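PDB 1NRF: regulatory protein BlaR1 from Bacillus licheniformis, which probably senses beta-lactam antibiotics at the cell surface through acylation of its C-terminal sensor domain, the part described here, and relays the signal to the cytoplasm. Local coordinates for residues Phe40-Lys45 and Ala222-Phe227; Asn163-Phe168 and Ile216-Thr221; Val19-Tyr24 and Tyr47-Arg52. All blocks are in the same frame, centred on the assembly; numbering follows the deposited sequence.

Contact 1: Phe40-Lys45 and Ala222-Phe227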
loop_
_atom_site.group_PDB
_atom_site.type_symbol
_atom_site.label_atom_id
_atom_site.label_comp_id
_atom_site.label_asym_id
_atom_site.label_seq_id
_atom_site.Cartn_x
_atom_site.Cartn_y
_atom_site.Cartn_z
ATOM N N PHE A 40 -10.664 -8.319 4.506
ATOM C CA PHE A 40 -11.952 -8.383 3.822
ATOM C C PHE A 40 -12.133 -9.637 2.975
ATOM O O PHE A 40 -11.378 -9.873 2.025
ATOM C CB PHE A 40 -12.164 -7.144 2.945
ATOM C CG PHE A 40 -13.495 -7.126 2.226
ATOM C CD1 PHE A 40 -13.565 -7.352 0.845
ATOM C CD2 PHE A 40 -14.678 -6.907 2.931
ATOM C CE1 PHE A 40 -14.797 -7.359 0.183
ATOM C CE2 PHE A 40 -15.911 -6.913 2.279
ATOM C CZ PHE A 40 -15.970 -7.142 0.896
ATOM N N ASN A 41 -13.145 -10.431 3.331
ATOM C CA ASN A 41 -13.478 -11.664 2.620
ATOM C C ASN A 41 -14.513 -11.327 1.538
ATOM O O ASN A 41 -15.670 -11.047 1.843
ATOM C CB ASN A 41 -14.060 -12.689 3.598
ATOM C CG ASN A 41 -14.205 -14.074 2.985
ATOM O OD1 ASN A 41 -14.581 -14.214 1.819
ATOM N ND2 ASN A 41 -13.923 -15.107 3.778
ATOM N N SER A 42 -14.088 -11.364 0.281
ATOM C CA SER A 42 -14.957 -11.031 -0.846
ATOM C C SER A 42 -16.218 -11.876 -0.926
ATOM O O SER A 42 -17.325 -11.344 -1.030
ATOM C CB SER A 42 -14.188 -11.152 -2.164
ATOM O OG SER A 42 -13.061 -10.293 -2.184
ATOM N N ASN A 43 -16.042 -13.193 -0.892
ATOM C CA ASN A 43 -17.165 -14.121 -0.963
ATOM C C ASN A 43 -18.130 -13.962 0.200
ATOM O O ASN A 43 -19.341 -13.960 0.015
ATOM C CB ASN A 43 -16.669 -15.569 -0.993
ATOM C CG ASN A 43 -15.929 -15.905 -2.262
ATOM O OD1 ASN A 43 -15.968 -15.150 -3.231
ATOM N ND2 ASN A 43 -15.255 -17.055 -2.271
ATOM N N ARG A 44 -17.588 -13.844 1.402
ATOM C CA ARG A 44 -18.410 -13.698 2.592
ATOM C C ARG A 44 -18.772 -12.237 2.840
ATOM O O ARG A 44 -19.512 -11.930 3.782
ATOM C CB ARG A 44 -17.663 -14.255 3.809
ATOM C CG ARG A 44 -17.351 -15.748 3.734
ATOM C CD ARG A 44 -18.603 -16.611 3.916
ATOM N NE ARG A 44 -19.206 -16.441 5.240
ATOM C CZ ARG A 44 -18.615 -16.772 6.385
ATOM N NH1 ARG A 44 -17.394 -17.299 6.388
ATOM N NH2 ARG A 44 -19.243 -16.566 7.535
ATOM N N LYS A 45 -18.262 -11.340 1.991
ATOM C CA LYS A 45 -18.513 -9.905 2.138
ATOM C C LYS A 45 -18.369 -9.567 3.623
ATOM O O LYS A 45 -19.182 -8.838 4.188
ATOM C CB LYS A 45 -19.928 -9.547 1.673
ATOM C CG LYS A 45 -20.270 -10.001 0.265
ATOM C CD LYS A 45 -21.630 -9.472 -0.161
ATOM C CE LYS A 45 -22.154 -10.175 -1.412
ATOM N NZ LYS A 45 -21.303 -9.985 -2.631
ATOM N N ALA A 222 -7.912 -19.830 -5.162
ATOM C CA ALA A 222 -8.547 -20.398 -6.336
ATOM C C ALA A 222 -9.996 -19.992 -6.473
ATOM O O ALA A 222 -10.521 -19.954 -7.580
ATOM C CB ALA A 222 -8.432 -21.918 -6.310
ATOM N N ASP A 223 -10.643 -19.680 -5.358
ATOM C CA ASP A 223 -12.047 -19.294 -5.411
ATOM C C ASP A 223 -12.389 -18.045 -4.597
ATOM O O ASP A 223 -13.566 -17.701 -4.452
ATOM C CB ASP A 223 -12.913 -20.468 -4.946
ATOM C CG ASP A 223 -12.572 -20.924 -3.537
ATOM O OD1 ASP A 223 -11.466 -20.597 -3.049
ATOM O OD2 ASP A 223 -13.406 -21.625 -2.918
ATOM N N ASN A 224 -11.372 -17.354 -4.089
ATOM C CA ASN A 224 -11.613 -16.167 -3.272
ATOM C C ASN A 224 -10.448 -15.166 -3.306
ATOM O O ASN A 224 -9.366 -15.460 -3.815
ATOM C CB ASN A 224 -11.880 -16.616 -1.828
ATOM C CG ASN A 224 -12.775 -15.660 -1.060
ATOM O OD1 ASN A 224 -13.242 -14.651 -1.595
ATOM N ND2 ASN A 224 -13.025 -15.982 0.206
ATOM N N THR A 225 -10.692 -13.972 -2.780
ATOM C CA THR A 225 -9.675 -12.931 -2.717
ATOM C C THR A 225 -9.818 -12.200 -1.393
ATOM O O THR A 225 -10.904 -11.732 -1.037
ATOM C CB THR A 225 -9.815 -11.922 -3.859
ATOM O OG1 THR A 225 -9.889 -12.624 -5.099
ATOM C CG2 THR A 225 -8.605 -10.994 -3.902
ATOM N N PHE A 226 -8.716 -12.109 -0.666
ATOM C CA PHE A 226 -8.713 -11.453 0.628
ATOM C C PHE A 226 -7.938 -10.156 0.552
ATOM O O PHE A 226 -6.795 -10.147 0.113
ATOM C CB PHE A 226 -8.072 -12.372 1.680
ATOM C CG PHE A 226 -8.841 -13.634 1.935
ATOM C CD1 PHE A 226 -9.796 -13.688 2.951
ATOM C CD2 PHE A 226 -8.648 -14.754 1.127
ATOM C CE1 PHE A 226 -10.557 -14.843 3.163
ATOM C CE2 PHE A 226 -9.401 -15.919 1.320
ATOM C CZ PHE A 226 -10.359 -15.966 2.341
ATOM N N PHE A 227 -8.557 -9.066 0.988
ATOM C CA PHE A 227 -7.906 -7.763 0.992
ATOM C C PHE A 227 -7.577 -7.414 2.431
ATOM O O PHE A 227 -8.415 -7.560 3.312
ATOM C CB PHE A 227 -8.825 -6.699 0.382
ATOM C CG PHE A 227 -9.125 -6.919 -1.075
ATOM C CD1 PHE A 227 -10.219 -7.683 -1.468
ATOM C CD2 PHE A 227 -8.295 -6.383 -2.053
ATOM C CE1 PHE A 227 -10.481 -7.911 -2.808
ATOM C CE2 PHE A 227 -8.545 -6.605 -3.396
ATOM C CZ PHE A 227 -9.644 -7.374 -3.778
#

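Contact 2: Asn163-Phe168 and Ile216-Thr221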
loop_
_atom_site.group_PDB
_atom_site.type_symbol
_atom_site.label_atom_id
_atom_site.label_comp_id
_atom_site.label_asym_id
_atom_site.label_seq_id
_atom_site.Cartn_x
_atom_site.Cartn_y
_atom_site.Cartn_z
ATOM N N ASN A 163 -10.738 -1.017 0.972
ATOM C CA ASN A 163 -11.816 -0.760 0.024
ATOM C C ASN A 163 -11.325 -0.281 -1.334
ATOM O O ASN A 163 -11.841 -0.720 -2.362
ATOM C CB ASN A 163 -12.837 0.240 0.597
ATOM C CG ASN A 163 -13.589 -0.312 1.806
ATOM O OD1 ASN A 163 -13.797 -1.517 1.925
ATOM N ND2 ASN A 163 -14.005 0.570 2.696
ATOM N N ILE A 164 -10.328 0.606 -1.352
ATOM C CA ILE A 164 -9.831 1.105 -2.632
ATOM C C ILE A 164 -8.926 0.071 -3.312
ATOM O O ILE A 164 -8.861 0.012 -4.538
ATOM C CB ILE A 164 -9.120 2.506 -2.477
ATOM C CG1 ILE A 164 -9.102 3.219 -3.833
ATOM C CG2 ILE A 164 -7.704 2.356 -1.907
ATOM C CD1 ILE A 164 -8.600 4.668 -3.771
ATOM N N LEU A 165 -8.245 -0.757 -2.521
ATOM C CA LEU A 165 -7.409 -1.808 -3.096
ATOM C C LEU A 165 -8.307 -2.776 -3.880
ATOM O O LEU A 165 -7.888 -3.303 -4.910
ATOM C CB LEU A 165 -6.656 -2.574 -2.007
ATOM C CG LEU A 165 -5.208 -2.176 -1.701
ATOM C CD1 LEU A 165 -4.731 -2.869 -0.432
ATOM C CD2 LEU A 165 -4.315 -2.551 -2.870
ATOM N N LYS A 166 -9.534 -2.997 -3.398
ATOM C CA LYS A 166 -10.485 -3.888 -4.072
ATOM C C LYS A 166 -10.972 -3.228 -5.364
ATOM O O LYS A 166 -11.119 -3.895 -6.398
ATOM C CB LYS A 166 -11.687 -4.206 -3.177
ATOM C CG LYS A 166 -12.727 -5.103 -3.862
ATOM C CD LYS A 166 -13.929 -5.368 -2.987
ATOM C CE LYS A 166 -15.049 -6.087 -3.751
ATOM N NZ LYS A 166 -14.735 -7.493 -4.122
ATOM N N LYS A 167 -11.228 -1.923 -5.299
ATOM C CA LYS A 167 -11.651 -1.178 -6.486
ATOM C C LYS A 167 -10.564 -1.250 -7.564
ATOM O O LYS A 167 -10.854 -1.259 -8.763
ATOM C CB LYS A 167 -11.924 0.291 -6.139
ATOM C CG LYS A 167 -13.259 0.519 -5.475
ATOM C CD LYS A 167 -13.727 1.925 -5.722
ATOM C CE LYS A 167 -15.070 2.166 -5.066
ATOM N NZ LYS A 167 -14.975 2.008 -3.590
ATOM N N PHE A 168 -9.308 -1.288 -7.121
ATOM C CA PHE A 168 -8.177 -1.379 -8.033
ATOM C C PHE A 168 -8.111 -2.779 -8.646
ATOM O O PHE A 168 -8.003 -2.940 -9.864
ATOM C CB PHE A 168 -6.874 -1.087 -7.284
ATOM C CG PHE A 168 -5.668 -1.714 -7.917
ATOM C CD1 PHE A 168 -5.144 -2.899 -7.415
ATOM C CD2 PHE A 168 -5.080 -1.142 -9.041
ATOM C CE1 PHE A 168 -4.055 -3.504 -8.021
ATOM C CE2 PHE A 168 -3.995 -1.741 -9.651
ATOM C CZ PHE A 168 -3.480 -2.926 -9.140
ATOM N N ILE A 216 -0.202 -3.259 3.182
ATOM C CA ILE A 216 -1.496 -3.489 2.574
ATOM C C ILE A 216 -1.314 -4.425 1.398
ATOM O O ILE A 216 -0.203 -4.617 0.923
ATOM C CB ILE A 216 -2.123 -2.157 2.069
ATOM C CG1 ILE A 216 -1.360 -1.634 0.839
ATOM C CG2 ILE A 216 -2.081 -1.123 3.181
ATOM C CD1 ILE A 216 -1.937 -0.348 0.260
ATOM N N GLY A 217 -2.412 -5.006 0.932
ATOM C CA GLY A 217 -2.337 -5.913 -0.191
ATOM C C GLY A 217 -3.478 -6.906 -0.171
ATOM O O GLY A 217 -4.506 -6.684 0.464
ATOM N N TYR A 218 -3.306 -8.015 -0.873
ATOM C CA TYR A 218 -4.350 -9.017 -0.912
ATOM C C TYR A 218 -3.807 -10.420 -1.175
ATOM O O TYR A 218 -2.648 -10.608 -1.555
ATOM C CB TYR A 218 -5.397 -8.621 -1.965
ATOM C CG TYR A 218 -4.787 -8.146 -3.255
ATOM C CD1 TYR A 218 -4.412 -9.051 -4.246
ATOM C CD2 TYR A 218 -4.514 -6.791 -3.459
ATOM C CE1 TYR A 218 -3.774 -8.620 -5.409
ATOM C CE2 TYR A 218 -3.874 -6.354 -4.614
ATOM C CZ TYR A 218 -3.506 -7.271 -5.584
ATOM O OH TYR A 218 -2.854 -6.851 -6.714
ATOM N N VAL A 219 -4.650 -11.407 -0.919
ATOM C CA VAL A 219 -4.287 -12.794 -1.147
ATOM C C VAL A 219 -5.286 -13.357 -2.146
ATOM O O VAL A 219 -6.508 -13.244 -1.961
ATOM C CB VAL A 219 -4.351 -13.628 0.152
ATOM C CG1 VAL A 219 -4.113 -15.099 -0.165
ATOM C CG2 VAL A 219 -3.306 -13.129 1.146
ATOM N N GLU A 220 -4.768 -13.944 -3.215
ATOM C CA GLU A 220 -5.638 -14.525 -4.216
ATOM C C GLU A 220 -5.633 -16.038 -4.104
ATOM O O GLU A 220 -4.576 -16.666 -4.205
ATOM C CB GLU A 220 -5.174 -14.134 -5.612
ATOM C CG GLU A 220 -4.925 -12.660 -5.769
ATOM C CD GLU A 220 -4.267 -12.339 -7.081
ATOM O OE1 GLU A 220 -4.989 -12.230 -8.096
ATOM O OE2 GLU A 220 -3.023 -12.209 -7.091
ATOM N N THR A 221 -6.810 -16.618 -3.880
ATOM C CA THR A 221 -6.926 -18.070 -3.810
ATOM C C THR A 221 -7.627 -18.535 -5.090
ATOM O O THR A 221 -7.898 -17.736 -6.000
ATOM C CB THR A 221 -7.730 -18.558 -2.569
ATOM O OG1 THR A 221 -9.106 -18.152 -2.675
ATOM C CG2 THR A 221 -7.105 -18.003 -1.274
#

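Contact 3: Val19-Tyr24 and Tyr47-Arg52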
loop_
_atom_site.group_PDB
_atom_site.type_symbol
_atom_site.label_atom_id
_atom_site.label_comp_id
_atom_site.label_asym_id
_atom_site.label_seq_id
_atom_site.Cartn_x
_atom_site.Cartn_y
_atom_site.Cartn_z
ATOM N N VAL A 19 -19.558 -6.842 9.509
ATOM C CA VAL A 19 -18.275 -6.724 10.189
ATOM C C VAL A 19 -18.125 -7.624 11.414
ATOM O O VAL A 19 -19.079 -7.869 12.146
ATOM C CB VAL A 19 -18.028 -5.253 10.610
ATOM C CG1 VAL A 19 -16.689 -5.115 11.311
ATOM C CG2 VAL A 19 -18.071 -4.363 9.384
ATOM N N GLU A 20 -16.904 -8.108 11.616
ATOM C CA GLU A 20 -16.561 -8.974 12.740
ATOM C C GLU A 20 -15.344 -8.366 13.440
ATOM O O GLU A 20 -14.496 -7.743 12.804
ATOM C CB GLU A 20 -16.218 -10.375 12.227
ATOM C CG GLU A 20 -15.900 -11.397 13.299
ATOM C CD GLU A 20 -15.497 -12.743 12.707
ATOM O OE1 GLU A 20 -14.434 -12.808 12.044
ATOM O OE2 GLU A 20 -16.243 -13.729 12.897
ATOM N N TYR A 21 -15.260 -8.539 14.748
ATOM C CA TYR A 21 -14.137 -7.993 15.485
ATOM C C TYR A 21 -13.348 -9.094 16.175
ATOM O O TYR A 21 -13.922 -10.059 16.677
ATOM C CB TYR A 21 -14.643 -6.979 16.506
ATOM C CG TYR A 21 -15.221 -5.744 15.865
ATOM C CD1 TYR A 21 -14.400 -4.676 15.499
ATOM C CD2 TYR A 21 -16.584 -5.656 15.575
ATOM C CE1 TYR A 21 -14.915 -3.553 14.860
ATOM C CE2 TYR A 21 -17.105 -4.537 14.932
ATOM C CZ TYR A 21 -16.263 -3.492 14.579
ATOM O OH TYR A 21 -16.765 -2.389 13.938
ATOM N N GLU A 22 -12.027 -8.954 16.177
ATOM C CA GLU A 22 -11.157 -9.931 16.817
ATOM C C GLU A 22 -9.986 -9.256 17.498
ATOM O O GLU A 22 -9.693 -8.086 17.246
ATOM C CB GLU A 22 -10.651 -10.951 15.803
ATOM C CG GLU A 22 -11.724 -11.912 15.353
ATOM C CD GLU A 22 -11.197 -12.963 14.407
ATOM O OE1 GLU A 22 -10.200 -13.630 14.759
ATOM O OE2 GLU A 22 -11.784 -13.125 13.316
ATOM N N ASP A 23 -9.320 -10.003 18.368
ATOM C CA ASP A 23 -8.187 -9.471 19.107
ATOM C C ASP A 23 -6.885 -10.104 18.632
ATOM O O ASP A 23 -6.723 -11.321 18.690
ATOM C CB ASP A 23 -8.375 -9.731 20.605
ATOM C CG ASP A 23 -7.357 -9.005 21.452
ATOM O OD1 ASP A 23 -7.336 -9.223 22.678
ATOM O OD2 ASP A 23 -6.579 -8.210 20.889
ATOM N N TYR A 24 -5.963 -9.270 18.162
ATOM C CA TYR A 24 -4.676 -9.748 17.682
ATOM C C TYR A 24 -3.540 -9.005 18.364
ATOM O O TYR A 24 -2.404 -9.002 17.885
ATOM C CB TYR A 24 -4.580 -9.565 16.174
ATOM C CG TYR A 24 -5.666 -10.267 15.399
ATOM C CD1 TYR A 24 -5.814 -11.651 15.458
ATOM C CD2 TYR A 24 -6.532 -9.548 14.583
ATOM C CE1 TYR A 24 -6.801 -12.302 14.713
ATOM C CE2 TYR A 24 -7.516 -10.183 13.839
ATOM C CZ TYR A 24 -7.645 -11.555 13.904
ATOM O OH TYR A 24 -8.616 -12.164 13.149
ATOM N N TYR A 47 -15.825 -8.292 6.920
ATOM C CA TYR A 47 -14.631 -7.617 7.382
ATOM C C TYR A 47 -14.284 -8.199 8.735
ATOM O O TYR A 47 -15.165 -8.404 9.577
ATOM C CB TYR A 47 -14.857 -6.121 7.592
ATOM C CG TYR A 47 -15.084 -5.295 6.352
ATOM C CD1 TYR A 47 -16.374 -4.950 5.957
ATOM C CD2 TYR A 47 -14.007 -4.784 5.623
ATOM C CE1 TYR A 47 -16.594 -4.113 4.883
ATOM C CE2 TYR A 47 -14.217 -3.937 4.539
ATOM C CZ TYR A 47 -15.517 -3.603 4.180
ATOM O OH TYR A 47 -15.752 -2.727 3.152
ATOM N N THR A 48 -13.006 -8.482 8.936
ATOM C CA THR A 48 -12.539 -8.967 10.220
ATOM C C THR A 48 -11.531 -7.904 10.616
ATOM O O THR A 48 -10.531 -7.701 9.921
ATOM C CB THR A 48 -11.832 -10.315 10.118
ATOM O OG1 THR A 48 -12.724 -11.283 9.554
ATOM C CG2 THR A 48 -11.408 -10.787 11.505
ATOM N N ILE A 49 -11.800 -7.194 11.705
ATOM C CA ILE A 49 -10.869 -6.163 12.111
ATOM C C ILE A 49 -10.524 -6.085 13.578
ATOM O O ILE A 49 -11.363 -6.278 14.452
ATOM C CB ILE A 49 -11.336 -4.758 11.662
ATOM C CG1 ILE A 49 -12.761 -4.494 12.129
ATOM C CG2 ILE A 49 -11.230 -4.638 10.152
ATOM C CD1 ILE A 49 -13.299 -3.156 11.646
ATOM N N TYR A 50 -9.250 -5.796 13.815
ATOM C CA TYR A 50 -8.712 -5.640 15.149
ATOM C C TYR A 50 -8.429 -4.151 15.358
ATOM O O TYR A 50 -7.814 -3.504 14.495
ATOM C CB TYR A 50 -7.419 -6.453 15.300
ATOM C CG TYR A 50 -6.587 -6.035 16.486
ATOM C CD1 TYR A 50 -5.312 -5.505 16.305
ATOM C CD2 TYR A 50 -7.105 -6.087 17.779
ATOM C CE1 TYR A 50 -4.575 -5.028 17.376
ATOM C CE2 TYR A 50 -6.373 -5.612 18.864
ATOM C CZ TYR A 50 -5.110 -5.080 18.654
ATOM O OH TYR A 50 -4.391 -4.581 19.713
ATOM N N ASN A 51 -8.889 -3.628 16.497
ATOM C CA ASN A 51 -8.713 -2.228 16.880
ATOM C C ASN A 51 -9.439 -1.300 15.908
ATOM O O ASN A 51 -8.814 -0.705 15.027
ATOM C CB ASN A 51 -7.224 -1.880 16.912
ATOM C CG ASN A 51 -6.943 -0.579 17.625
ATOM O OD1 ASN A 51 -7.828 0.256 17.794
ATOM N ND2 ASN A 51 -5.696 -0.393 18.037
ATOM N N ARG A 52 -10.752 -1.169 16.087
ATOM C CA ARG A 52 -11.575 -0.339 15.217
ATOM C C ARG A 52 -11.115 1.114 15.096
ATOM O O ARG A 52 -11.222 1.724 14.026
ATOM C CB ARG A 52 -13.037 -0.368 15.681
ATOM C CG ARG A 52 -13.999 0.155 14.614
ATOM C CD ARG A 52 -15.459 0.146 15.035
ATOM N NE ARG A 52 -16.329 0.532 13.919
ATOM C CZ ARG A 52 -16.316 1.725 13.326
ATOM N NH1 ARG A 52 -15.480 2.667 13.738
ATOM N NH2 ARG A 52 -17.131 1.975 12.309
HETATM O O HOH W 1 -10.482 -5.309 18.745
#

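Contact 1: Phe40-Lys45 and Ala222-Phe227
F40 and F227 form an antiparallel hydrogen-bonded pair where strand 33-41 meets strand 225-234, neighbours in the central sheet of the penicillin-binding-protein fold of this sensor domain. Two backbone bonds define the register, from F40 N to F227 O at 2.7 Å and from F227 N to F40 O at 3.1 Å. The two rings leave the sheet on the same face, side by side, and F227 CD1 lies at the edge of the F40 ring, near its plane, 4.1 Å from F40 CD1; V162 of helix 158-170 covers both. On the other face N41 and F226 form the non-hydrogen-bonded pair. Their side chains also run alongside each other, with N41 ND2 3.4 Å from F226 CE1 and the amide turned 63° from the ring.

Toward the strand ends, side chains carry most of the bonds. N224, its CG anti to the backbone N (chi1 -152°), swings its amide across the end of strand 33-41. N224 ND2 gives N41 OD1 an almost straight bond of 2.9 Å, lying in its own amide plane yet meeting the N41 carbonyl from above. R44 N approaches that same oxygen from the opposite face, closing an Asx motif, so two donors fix the N41 amide. N224 OD1 accepts from N43 N. The amides of N43 and N224 come from opposite directions and stack, their planes only 4° apart. S42, with OG beside its own backbone N, reaches T225 O at 2.8 Å, and the same hydroxyl sits in plane at the edge of the F227 ring. From its stacked amide, N43 ND2 donates to D223 O at 2.8 Å, and that oxygen lies close to the N43 amide plane.

Contact 2: Asn163-Phe168 and Ile216-Thr221
L165 meets I216 and G217 with a single methyl: its CD1 lies 3.7 Å from I216 CB and 3.4 Å from G217 N. L165 has the most surface buried by the contact, and its two branches divide the work. While CD1 settles over the start of the 216-221 segment, CD2 turns to Y218 and arrives at the edge of that ring, 4.2 Å from Y218 CE2. The hollow that receives CD1 is bounded by I216 CB, CG1 and CD1, all at nearly equal range, and by the backbone N of G217. At the backbone angles of G217 (phi 154°, psi -160°) a CB would be jammed against the preceding carbonyl oxygen, which accounts for the glycine.

The helix 158-170 thus packs against one face of the central beta sheet, as expected of the alpha/beta architecture of penicillin-binding proteins and serine beta-lactamases. The local axes of helix 163-168 and strand 216-220 are 9.0 Å apart at an angle of 55°.

Y218 is second in buried surface. Its side chain crosses that of F168 at about a right angle. Y218 OH lies 3.8 Å from F168 CE1, in plane at the edge of the F168 ring. Helix 177-187 packs here too, with K184 touching both aromatics. At the other end, the side chain of I216 is about 9 Å from that of S63, the acylated serine by similarity.

Contact 3: Val19-Tyr24 and Tyr47-Arg52
The ring of Y21 lies alongside I49, bringing Y21 CE1 within 3.6 Å of I49 CG1. I49 CG1 stands between its backbone N and carbonyl carbon (chi1 53°), and the CD1 methyl beyond it fills the dip between V19 and Y21, touching V19 CG1 as well as the tyrosine ring. V19 CG2 in turn rests on the CD1 side of Y47. Just past the end of strand 46-50, the extended chain of R52 passes the hydroxyl end of Y21, and R52 NE makes a weak bond of 3.0 Å to Y21 OH, which lies in the guanidinium plane.

V19, Y21, Y47 and I49 line one face of a parallel strand pair, 18-21 beside 46-50, in which 18-21 forms an outer edge of the sheet. The register is fixed by E20 N to Y47 O at 2.7 Å, I49 N to E20 O at 3.0 Å and E22 N to I49 O at 3.3 Å.

On the other face T48 projects as a small bump, its CG2 3.5 Å from Y24 OH and packed against the carboxylate of E22, whose OE2 is salt-bridged to K254. Y24 packs the CD2 side of its ring on Y50 CB, at 3.3 Å. The Y50 ring fits between two pieces of chain: N51 CB sits centrally over one face, and Y24 N covers the opposite face toward the rim, 3.4 Å above the plane.

All three contacts involve one mixed sheet, and its strand order sets their places: contact 3 joins 18-21 to 46-50 at an outer edge, contact 1 joins 33-41 to 225-234 further in, and contact 2 lays helix 158-170 on the next strand, 211-220. Centres of contacts 1 and 2 are about 9 Å apart, those of 1 and 3 about 16 Å, and those of 2 and 3 about 17 Å. Along the chain, contact 2 is nested within the loop closed by contact 1, whose segments alternate with those of contact 3. Early and late strands therefore meet; F40 CD2, 3.4 Å from Y47 CE2, links contacts 1 and 3, F227 against K166 links 1 and 2.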